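Local coordinates for cell cycle serine/threonine-protein kinase CDC5/MSD2 (Saccharomyces cerevisiae, PDB 6MF4) that phosphorylates serine and threonine residues of proteins as a cell-cycle kinase required for mitotic exit, represented here by its phosphoprotein-recognising polo-box domain, at residues 100-105 with 210-215; 140-145 with 197-202; 152-157 with 192-197. All blocks are in the same frame, centred on the assembly; numbering follows the deposited sequence.

The three contacts join the sheet of the first polo box to the second box and the loop that leads into it. Interaction 1 lies near the centre of the chain and interaction 3 toward its periphery, their centres about 20 Å apart. Interaction 2 sits between them, about 13 Å from the centre of interaction 1 and about 11 Å from that of interaction 3. Interactions 1 and 2 meet on adjacent strands of the second sheet, where a salt bridge spans 2.7 Å from E213 OE2 to R202 NE. Interactions 2 and 3 share D197; interaction 3 supplies two zinc ligands, H154 and H194, and interaction 2 lies beside them, W140 being about 6 Å from the ion at nearest atoms.

Interaction 1 (100-105 with 210-215); sequences TKWVDY and VMFELS
In W102 the indole is placed between the backbone N and the carbonyl carbon (chi1 65°), whereas the F212 ring lies beside its own backbone N and opposite the carbonyl carbon (chi1 -58°); the two torsions aim one ring at the other across the gap between the sheets. F212 presents its leading atom, CZ, to one face of the indole, off toward the rim, and closest to W102 CD1 at 3.6 Å. The pair is a T-shaped (edge-to-face) stack: the phenyl edge points at the face of the five-membered ring, with centroids 5.0 Å apart and planes at 69°. Beside it V210 adds an aliphatic contact, its CG1 methyl lying 4.0 Å from W102 CZ2, on the benzo half of the indole, in an oblique approach. No hydrogen bond crosses this contact, which rests on apolar and ring packing alone. Were the indole of W102 replaced by an alanine, F212 CZ and V210 CG1 would probably lose the surface they rest on, leaving a gap between the two sheets. F212 also packs on F111 and L200, while W102 touches R205, so both sheets contribute to the cluster. The contact thus joins strand 99-103, at the edge of the first antiparallel sheet, to strand 209-214 of the second, an interface between paired polo boxes of the kind along which Plk1-type domains dock phosphopeptides.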
loop_
_atom_site.group_PDB
_atom_site.type_symbol
_atom_site.label_atom_id
_atom_site.label_comp_id
_atom_site.label_asym_id
_atom_site.label_seq_id
_atom_site.Cartn_x
_atom_site.Cartn_y
_atom_site.Cartn_z
ATOM N N THR A 100 4.706 5.248 5.957
ATOM C CA THR A 100 5.075 6.509 6.598
ATOM C C THR A 100 6.456 6.980 6.165
ATOM O O THR A 100 6.809 8.145 6.343
ATOM C CB THR A 100 5.057 6.377 8.128
ATOM O OG1 THR A 100 5.974 5.354 8.529
ATOM C CG2 THR A 100 3.660 6.022 8.611
ATOM N N LYS A 101 7.226 6.061 5.593
ATOM C CA LYS A 101 8.605 6.326 5.218
ATOM C C LYS A 101 9.040 5.333 4.146
ATOM O O LYS A 101 8.677 4.163 4.211
ATOM C CB LYS A 101 9.504 6.212 6.448
ATOM C CG LYS A 101 10.322 7.439 6.770
ATOM N N TRP A 102 9.817 5.788 3.170
ATOM C CA TRP A 102 10.342 4.879 2.154
ATOM C C TRP A 102 11.620 5.434 1.548
ATOM O O TRP A 102 11.871 6.637 1.590
ATOM C CB TRP A 102 9.294 4.616 1.064
ATOM C CG TRP A 102 8.924 5.814 0.257
ATOM C CD1 TRP A 102 8.010 6.777 0.582
ATOM C CD2 TRP A 102 9.456 6.180 -1.022
ATOM N NE1 TRP A 102 7.946 7.720 -0.412
ATOM C CE2 TRP A 102 8.822 7.377 -1.410
ATOM C CE3 TRP A 102 10.406 5.610 -1.876
ATOM C CZ2 TRP A 102 9.109 8.015 -2.613
ATOM C CZ3 TRP A 102 10.686 6.242 -3.069
ATOM C CH2 TRP A 102 10.041 7.434 -3.427
ATOM N N VAL A 103 12.437 4.545 0.998
ATOM C CA VAL A 103 13.696 4.954 0.403
ATOM C C VAL A 103 14.071 3.987 -0.714
ATOM O O VAL A 103 13.906 2.772 -0.586
ATOM C CB VAL A 103 14.814 5.040 1.467
ATOM C CG1 VAL A 103 15.143 3.664 2.036
ATOM C CG2 VAL A 103 16.055 5.706 0.891
ATOM N N ASP A 104 14.559 4.554 -1.815
ATOM C CA ASP A 104 14.798 3.812 -3.046
ATOM C C ASP A 104 16.241 4.014 -3.503
ATOM O O ASP A 104 16.517 4.763 -4.441
ATOM C CB ASP A 104 13.807 4.265 -4.126
ATOM C CG ASP A 104 13.795 3.355 -5.337
ATOM O OD1 ASP A 104 14.327 2.227 -5.259
ATOM O OD2 ASP A 104 13.234 3.772 -6.371
ATOM N N TYR A 105 17.156 3.353 -2.801
ATOM C CA TYR A 105 18.568 3.360 -3.143
ATOM C C TYR A 105 18.872 2.269 -4.162
ATOM O O TYR A 105 18.141 1.279 -4.261
ATOM C CB TYR A 105 19.426 3.146 -1.901
ATOM C CG TYR A 105 19.403 4.261 -0.874
ATOM C CD1 TYR A 105 19.437 5.600 -1.252
ATOM C CD2 TYR A 105 19.380 3.967 0.482
ATOM C CE1 TYR A 105 19.438 6.612 -0.300
ATOM C CE2 TYR A 105 19.376 4.969 1.436
ATOM C CZ TYR A 105 19.407 6.287 1.043
ATOM O OH TYR A 105 19.407 7.275 2.004
ATOM N N VAL A 210 3.991 8.697 -6.287
ATOM C CA VAL A 210 4.393 7.312 -6.102
ATOM C C VAL A 210 3.189 6.540 -5.565
ATOM O O VAL A 210 2.433 7.033 -4.725
ATOM C CB VAL A 210 5.613 7.176 -5.157
ATOM C CG1 VAL A 210 5.350 7.840 -3.822
ATOM C CG2 VAL A 210 5.983 5.717 -4.972
ATOM N N MET A 211 3.027 5.323 -6.075
ATOM C CA MET A 211 1.864 4.492 -5.808
ATOM C C MET A 211 2.283 3.221 -5.082
ATOM O O MET A 211 3.156 2.498 -5.555
ATOM C CB MET A 211 1.164 4.161 -7.128
ATOM C CG MET A 211 0.013 3.172 -7.055
ATOM S SD MET A 211 -0.710 2.953 -8.702
ATOM C CE MET A 211 -2.022 1.796 -8.348
ATOM N N PHE A 212 1.666 2.972 -3.930
ATOM C CA PHE A 212 1.940 1.783 -3.129
ATOM C C PHE A 212 0.727 0.865 -3.121
ATOM O O PHE A 212 -0.396 1.305 -2.868
ATOM C CB PHE A 212 2.312 2.156 -1.691
ATOM C CG PHE A 212 3.505 3.064 -1.579
ATOM C CD1 PHE A 212 4.781 2.590 -1.831
ATOM C CD2 PHE A 212 3.352 4.388 -1.205
ATOM C CE1 PHE A 212 5.879 3.422 -1.723
ATOM C CE2 PHE A 212 4.449 5.223 -1.089
ATOM C CZ PHE A 212 5.714 4.738 -1.344
ATOM N N GLU A 213 0.966 -0.412 -3.394
ATOM C CA GLU A 213 -0.075 -1.432 -3.370
ATOM C C GLU A 213 0.194 -2.382 -2.204
ATOM O O GLU A 213 1.113 -3.196 -2.257
ATOM C CB GLU A 213 -0.118 -2.178 -4.708
ATOM C CG GLU A 213 -0.325 -1.243 -5.891
ATOM C CD GLU A 213 -0.246 -1.934 -7.239
ATOM O OE1 GLU A 213 -1.039 -2.865 -7.496
ATOM O OE2 GLU A 213 0.611 -1.529 -8.052
ATOM N N LEU A 214 -0.592 -2.241 -1.139
ATOM C CA LEU A 214 -0.395 -3.022 0.083
ATOM C C LEU A 214 -1.182 -4.320 0.046
ATOM O O LEU A 214 -2.178 -4.439 -0.668
ATOM C CB LEU A 214 -0.797 -2.207 1.312
ATOM C CG LEU A 214 -0.075 -0.869 1.497
ATOM C CD1 LEU A 214 -0.551 -0.182 2.766
ATOM C CD2 LEU A 214 1.436 -1.057 1.524
ATOM N N SER A 215 -0.739 -5.286 0.844
ATOM C CA SER A 215 -1.237 -6.651 0.744
ATOM C C SER A 215 -2.669 -6.829 1.243
ATOM O O SER A 215 -3.262 -7.887 1.030
ATOM C CB SER A 215 -0.307 -7.596 1.510
ATOM O OG SER A 215 -0.250 -7.254 2.884
#

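Interaction 2 (140-145 with 197-202); sequences WYISYD and DVFLRR
D197 OD2 is gripped by two N-H groups: the indole of W140 from across the contact and the imidazole ND1 of H194. The tryptophan bond runs from W140 NE1 to D197 OD2 over 2.8 Å with an N-H...O angle of 156°. It takes the anti lone pair, the one turned away from the second carboxylate oxygen. The oxygen sits at the N-H edge, near the indole plane though slightly tilted from it, and the carboxylate is turned nearly perpendicular to the ring, 83° between planes. On W140, CG sits beside the backbone N (chi1 -64°), which carries NE1 from strand 138-145 out to the loop that precedes strand 200-205.

Two residues further along each segment the contact becomes apolar. I142 CD1 is laid over one face of the F199 ring in a CH-pi contact, 3.9 Å from the centroid. Its nearest ring atom is CG, 3.6 Å from I142 CD1, while the other branch, I142 CG2, reaches F199 CZ and CE2 at the far rim. Both branches of the isoleucine therefore lie along the same face of the ring, and W150 adds an edge-to-face contact to the same phenylalanine.

The polar half bears on the metal site, since W140 also meets H194 and H154 with edge-to-face ring contacts. D197 has itself been seen to bind zinc, but at the ion held by these histidines it is a hydrogen-bond partner of H194 and not a ligand. With two donors on one oxygen, D197 is likely to stay ionised, and the indole N-H probably fixes the carboxylate in the orientation that holds H194. W140 thus probably acts as an outer-shell residue, helping to orient the aspartate that is hydrogen-bonded to a zinc ligand.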
loop_
_atom_site.group_PDB
_atom_site.type_symbol
_atom_site.label_atom_id
_atom_site.label_comp_id
_atom_site.label_asym_id
_atom_site.label_seq_id
_atom_site.Cartn_x
_atom_site.Cartn_y
_atom_site.Cartn_z
ATOM N N TRP A 140 8.745 -11.702 9.223
ATOM C CA TRP A 140 8.249 -12.572 8.166
ATOM C C TRP A 140 9.219 -12.589 7.000
ATOM O O TRP A 140 9.704 -11.538 6.589
ATOM C CB TRP A 140 6.892 -12.102 7.639
ATOM C CG TRP A 140 5.767 -12.140 8.601
ATOM C CD1 TRP A 140 5.252 -11.089 9.302
ATOM C CD2 TRP A 140 4.986 -13.284 8.958
ATOM N NE1 TRP A 140 4.199 -11.508 10.076
ATOM C CE2 TRP A 140 4.016 -12.853 9.886
ATOM C CE3 TRP A 140 5.009 -14.631 8.583
ATOM C CZ2 TRP A 140 3.081 -13.720 10.446
ATOM C CZ3 TRP A 140 4.076 -15.492 9.139
ATOM C CH2 TRP A 140 3.124 -15.032 10.059
ATOM N N TYR A 141 9.492 -13.777 6.468
ATOM C CA TYR A 141 10.148 -13.905 5.171
ATOM C C TYR A 141 9.088 -14.254 4.136
ATOM O O TYR A 141 8.426 -15.286 4.237
ATOM C CB TYR A 141 11.245 -14.965 5.194
ATOM C CG TYR A 141 11.888 -15.172 3.839
ATOM C CD1 TYR A 141 12.574 -14.144 3.212
ATOM C CD2 TYR A 141 11.804 -16.395 3.187
ATOM C CE1 TYR A 141 13.161 -14.326 1.971
ATOM C CE2 TYR A 141 12.389 -16.588 1.949
ATOM C CZ TYR A 141 13.065 -15.550 1.348
ATOM O OH TYR A 141 13.649 -15.732 0.115
ATOM N N ILE A 142 8.922 -13.373 3.154
ATOM C CA ILE A 142 7.861 -13.501 2.165
ATOM C C ILE A 142 8.450 -13.801 0.793
ATOM O O ILE A 142 9.280 -13.049 0.284
ATOM C CB ILE A 142 7.011 -12.227 2.094
ATOM C CG1 ILE A 142 6.433 -11.906 3.474
ATOM C CG2 ILE A 142 5.880 -12.398 1.094
ATOM C CD1 ILE A 142 6.005 -10.483 3.643
ATOM N N SER A 143 8.007 -14.904 0.201
ATOM C CA SER A 143 8.527 -15.355 -1.083
ATOM C C SER A 143 7.396 -15.799 -1.996
ATOM O O SER A 143 6.234 -15.825 -1.591
ATOM C CB SER A 143 9.514 -16.499 -0.876
ATOM O OG SER A 143 8.897 -17.552 -0.162
ATOM N N TYR A 144 7.738 -16.159 -3.228
ATOM C CA TYR A 144 6.729 -16.542 -4.203
ATOM C C TYR A 144 6.236 -17.966 -3.982
ATOM O O TYR A 144 6.958 -18.824 -3.476
ATOM C CB TYR A 144 7.270 -16.394 -5.626
ATOM C CG TYR A 144 7.423 -14.956 -6.074
ATOM C CD1 TYR A 144 6.409 -14.025 -5.867
ATOM C CD2 TYR A 144 8.584 -14.528 -6.701
ATOM C CE1 TYR A 144 6.552 -12.709 -6.276
ATOM C CE2 TYR A 144 8.737 -13.217 -7.109
ATOM C CZ TYR A 144 7.722 -12.313 -6.895
ATOM O OH TYR A 144 7.885 -11.014 -7.315
ATOM N N ASP A 145 4.986 -18.188 -4.371
ATOM C CA ASP A 145 4.312 -19.466 -4.202
ATOM C C ASP A 145 3.476 -19.741 -5.441
ATOM O O ASP A 145 2.769 -18.858 -5.924
ATOM C CB ASP A 145 3.434 -19.451 -2.948
ATOM C CG ASP A 145 2.694 -20.755 -2.741
ATOM O OD1 ASP A 145 3.339 -21.738 -2.319
ATOM O OD2 ASP A 145 1.471 -20.793 -2.992
ATOM N N ASP A 197 -1.438 -7.823 9.902
ATOM C CA ASP A 197 -0.127 -7.642 9.284
ATOM C C ASP A 197 -0.277 -7.361 7.793
ATOM O O ASP A 197 -1.139 -7.926 7.127
ATOM C CB ASP A 197 0.761 -8.869 9.508
ATOM C CG ASP A 197 1.325 -8.941 10.922
ATOM O OD1 ASP A 197 0.879 -8.154 11.788
ATOM O OD2 ASP A 197 2.208 -9.791 11.169
ATOM N N VAL A 198 0.591 -6.492 7.290
ATOM C CA VAL A 198 0.546 -6.022 5.912
ATOM C C VAL A 198 1.963 -5.847 5.386
ATOM O O VAL A 198 2.860 -5.485 6.148
ATOM C CB VAL A 198 -0.211 -4.677 5.813
ATOM C CG1 VAL A 198 -0.092 -4.069 4.426
ATOM C CG2 VAL A 198 -1.674 -4.855 6.187
ATOM N N PHE A 199 2.166 -6.112 4.096
ATOM C CA PHE A 199 3.431 -5.791 3.445
ATOM C C PHE A 199 3.173 -5.139 2.091
ATOM O O PHE A 199 2.046 -5.145 1.582
ATOM C CB PHE A 199 4.311 -7.040 3.286
ATOM C CG PHE A 199 3.851 -7.992 2.216
ATOM C CD1 PHE A 199 2.760 -8.817 2.424
ATOM C CD2 PHE A 199 4.534 -8.084 1.013
ATOM C CE1 PHE A 199 2.344 -9.703 1.442
ATOM C CE2 PHE A 199 4.124 -8.967 0.031
ATOM C CZ PHE A 199 3.025 -9.774 0.245
ATOM N N LEU A 200 4.228 -4.569 1.523
ATOM C CA LEU A 200 4.147 -3.886 0.240
ATOM C C LEU A 200 4.330 -4.876 -0.903
ATOM O O LEU A 200 5.378 -5.501 -1.021
ATOM C CB LEU A 200 5.209 -2.792 0.162
ATOM C CG LEU A 200 5.295 -1.994 -1.137
ATOM C CD1 LEU A 200 4.033 -1.178 -1.318
ATOM C CD2 LEU A 200 6.529 -1.103 -1.121
ATOM N N ARG A 201 3.312 -5.020 -1.741
ATOM C CA ARG A 201 3.381 -5.950 -2.863
ATOM C C ARG A 201 4.039 -5.320 -4.083
ATOM O O ARG A 201 4.822 -5.964 -4.780
ATOM C CB ARG A 201 1.992 -6.431 -3.254
ATOM C CG ARG A 201 1.309 -7.319 -2.244
ATOM C CD ARG A 201 -0.152 -7.472 -2.638
ATOM N NE ARG A 201 -0.737 -8.688 -2.109
ATOM C CZ ARG A 201 -2.017 -9.018 -2.232
ATOM N NH1 ARG A 201 -2.866 -8.212 -2.859
ATOM N NH2 ARG A 201 -2.449 -10.154 -1.709
ATOM N N ARG A 202 3.691 -4.069 -4.356
ATOM C CA ARG A 202 4.211 -3.382 -5.529
ATOM C C ARG A 202 4.223 -1.884 -5.293
ATOM O O ARG A 202 3.304 -1.336 -4.682
ATOM C CB ARG A 202 3.376 -3.722 -6.770
ATOM C CG ARG A 202 3.878 -3.076 -8.063
ATOM C CD ARG A 202 3.270 -3.724 -9.301
ATOM N NE ARG A 202 1.821 -3.571 -9.360
ATOM C CZ ARG A 202 1.031 -4.220 -10.210
ATOM N NH1 ARG A 202 1.546 -5.088 -11.073
ATOM N NH2 ARG A 202 -0.280 -4.017 -10.182
#

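Interaction 3 (152-157 with 192-197); sequences ASHYLL and EYHKDD. With ZN (zinc ion), chain C.
A zinc site ties strand 149-156, the outermost strand of the first polo-box sheet, to the loop ahead of strand 200-205. H154 and H194 both offer NE2, at 2.1 Å from the zinc ion for H154 and 2.0 Å for H194, and E138 of the adjacent strand supplies a third protein ligand. The two nitrogens subtend about 108° at the metal, close to a tetrahedral angle. They lie 3.3 Å apart without a hydrogen bond, drawn together by the shared ion. The imidazole planes stand 85° apart, with H194 NE2 lying at the edge of the H154 ring. H154 extends with CG opposite its backbone N (chi1 -178°), sending NE2 away from the strand to the metal.

On the loop side, H194 opens a type I beta turn closed by the bond from D197 N to H194 O. The same aspartate takes the other ring nitrogen: H194 ND1 donates to D197 OD2 over 2.7 Å, on the syn side but clearly out of the carboxylate plane. Because ND1 keeps its proton for D197, NE2 is left to the zinc ion, and the carboxylate probably makes the imidazole a stronger donor to the metal.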
loop_
_atom_site.group_PDB
_atom_site.type_symbol
_atom_site.label_atom_id
_atom_site.label_comp_id
_atom_site.label_asym_id
_atom_site.label_seq_id
_atom_site.Cartn_x
_atom_site.Cartn_y
_atom_site.Cartn_z
ATOM N N ALA A 152 4.256 -16.545 3.379
ATOM C CA ALA A 152 5.021 -15.937 4.458
ATOM C C ALA A 152 5.407 -16.980 5.496
ATOM O O ALA A 152 4.597 -17.830 5.870
ATOM C CB ALA A 152 4.220 -14.813 5.104
ATOM N N SER A 153 6.656 -16.900 5.947
ATOM C CA SER A 153 7.177 -17.756 7.005
ATOM C C SER A 153 7.574 -16.921 8.220
ATOM O O SER A 153 8.275 -15.918 8.098
ATOM C CB SER A 153 8.377 -18.558 6.505
ATOM O OG SER A 153 7.964 -19.578 5.616
ATOM N N HIS A 154 7.124 -17.372 9.387
ATOM C CA HIS A 154 7.309 -16.681 10.662
ATOM C C HIS A 154 8.650 -17.043 11.304
ATOM O O HIS A 154 8.941 -18.223 11.499
ATOM C CB HIS A 154 6.140 -17.055 11.581
ATOM C CG HIS A 154 6.157 -16.387 12.922
ATOM N ND1 HIS A 154 7.088 -16.681 13.889
ATOM C CD2 HIS A 154 5.314 -15.479 13.471
ATOM C CE1 HIS A 154 6.838 -15.966 14.973
ATOM N NE2 HIS A 154 5.763 -15.232 14.746
ATOM N N TYR A 155 9.460 -16.033 11.626
ATOM C CA TYR A 155 10.756 -16.253 12.279
ATOM C C TYR A 155 11.006 -15.315 13.454
ATOM O O TYR A 155 10.375 -14.267 13.575
ATOM C CB TYR A 155 11.900 -16.082 11.279
ATOM C CG TYR A 155 11.984 -17.173 10.245
ATOM C CD1 TYR A 155 12.468 -18.431 10.572
ATOM C CD2 TYR A 155 11.586 -16.942 8.940
ATOM C CE1 TYR A 155 12.545 -19.430 9.626
ATOM C CE2 TYR A 155 11.660 -17.931 7.988
ATOM C CZ TYR A 155 12.142 -19.175 8.336
ATOM O OH TYR A 155 12.217 -20.164 7.384
ATOM N N LEU A 156 11.949 -15.713 14.307
ATOM C CA LEU A 156 12.468 -14.862 15.371
ATOM C C LEU A 156 13.877 -14.410 15.017
ATOM O O LEU A 156 14.678 -15.206 14.525
ATOM C CB LEU A 156 12.487 -15.606 16.707
ATOM C CG LEU A 156 11.195 -16.288 17.153
ATOM C CD1 LEU A 156 11.403 -16.979 18.493
ATOM C CD2 LEU A 156 10.052 -15.292 17.237
ATOM N N LEU A 157 14.185 -13.141 15.271
ATOM C CA LEU A 157 15.527 -12.625 15.017
ATOM C C LEU A 157 16.550 -13.380 15.857
ATOM O O LEU A 157 17.687 -13.582 15.431
ATOM C CB LEU A 157 15.602 -11.125 15.317
ATOM C CG LEU A 157 14.875 -10.193 14.342
ATOM C CD1 LEU A 157 14.846 -8.769 14.877
ATOM C CD2 LEU A 157 15.530 -10.224 12.972
ATOM N N GLU A 192 -3.729 -13.402 16.883
ATOM C CA GLU A 192 -4.118 -12.032 17.220
ATOM C C GLU A 192 -3.021 -11.012 16.918
ATOM O O GLU A 192 -3.299 -9.905 16.454
ATOM C CB GLU A 192 -4.509 -11.936 18.696
ATOM C CG GLU A 192 -5.902 -12.476 19.007
ATOM C CD GLU A 192 -5.946 -13.986 19.177
ATOM O OE1 GLU A 192 -4.876 -14.635 19.146
ATOM O OE2 GLU A 192 -7.064 -14.521 19.348
ATOM N N TYR A 193 -1.778 -11.402 17.164
ATOM C CA TYR A 193 -0.633 -10.511 17.005
ATOM C C TYR A 193 -0.330 -10.198 15.540
ATOM O O TYR A 193 0.386 -9.238 15.252
ATOM C CB TYR A 193 0.593 -11.145 17.668
ATOM C CG TYR A 193 1.738 -10.205 17.985
ATOM C CD1 TYR A 193 1.593 -9.185 18.923
ATOM C CD2 TYR A 193 2.983 -10.367 17.386
ATOM C CE1 TYR A 193 2.646 -8.340 19.231
ATOM C CE2 TYR A 193 4.043 -9.528 17.693
ATOM C CZ TYR A 193 3.870 -8.521 18.617
ATOM O OH TYR A 193 4.916 -7.680 18.914
ATOM N N HIS A 194 -0.893 -10.989 14.625
ATOM C CA HIS A 194 -0.526 -10.918 13.209
ATOM C C HIS A 194 -1.689 -10.676 12.255
ATOM O O HIS A 194 -1.477 -10.513 11.055
ATOM C CB HIS A 194 0.174 -12.212 12.793
ATOM C CG HIS A 194 1.513 -12.395 13.430
ATOM N ND1 HIS A 194 2.539 -11.496 13.266
ATOM C CD2 HIS A 194 1.988 -13.372 14.239
ATOM C CE1 HIS A 194 3.597 -11.910 13.945
ATOM N NE2 HIS A 194 3.285 -13.043 14.545
ATOM N N LYS A 195 -2.912 -10.637 12.768
ATOM C CA LYS A 195 -4.073 -10.692 11.886
ATOM C C LYS A 195 -4.206 -9.438 11.023
ATOM O O LYS A 195 -4.831 -9.483 9.965
ATOM C CB LYS A 195 -5.349 -10.924 12.696
ATOM C CG LYS A 195 -5.893 -9.712 13.416
ATOM C CD LYS A 195 -7.050 -10.132 14.299
ATOM C CE LYS A 195 -7.734 -8.953 14.952
ATOM N NZ LYS A 195 -8.704 -9.413 15.988
ATOM N N ASP A 196 -3.592 -8.339 11.454
ATOM C CA ASP A 196 -3.623 -7.087 10.697
ATOM C C ASP A 196 -2.293 -6.810 9.996
ATOM O O ASP A 196 -2.050 -5.695 9.538
ATOM C CB ASP A 196 -3.975 -5.912 11.616
ATOM C CG ASP A 196 -5.433 -5.921 12.048
ATOM O OD1 ASP A 196 -6.303 -6.258 11.217
ATOM O OD2 ASP A 196 -5.710 -5.585 13.219
ATOM N N ASP A 197 -1.438 -7.823 9.902
ATOM C CA ASP A 197 -0.127 -7.642 9.284
ATOM C C ASP A 197 -0.277 -7.361 7.793
ATOM O O ASP A 197 -1.139 -7.926 7.127
ATOM C CB ASP A 197 0.761 -8.869 9.508
ATOM C CG ASP A 197 1.325 -8.941 10.922
ATOM O OD1 ASP A 197 0.879 -8.154 11.788
ATOM O OD2 ASP A 197 2.208 -9.791 11.169
HETATM ZN ZN ZN C . 4.557 -13.915 15.825
#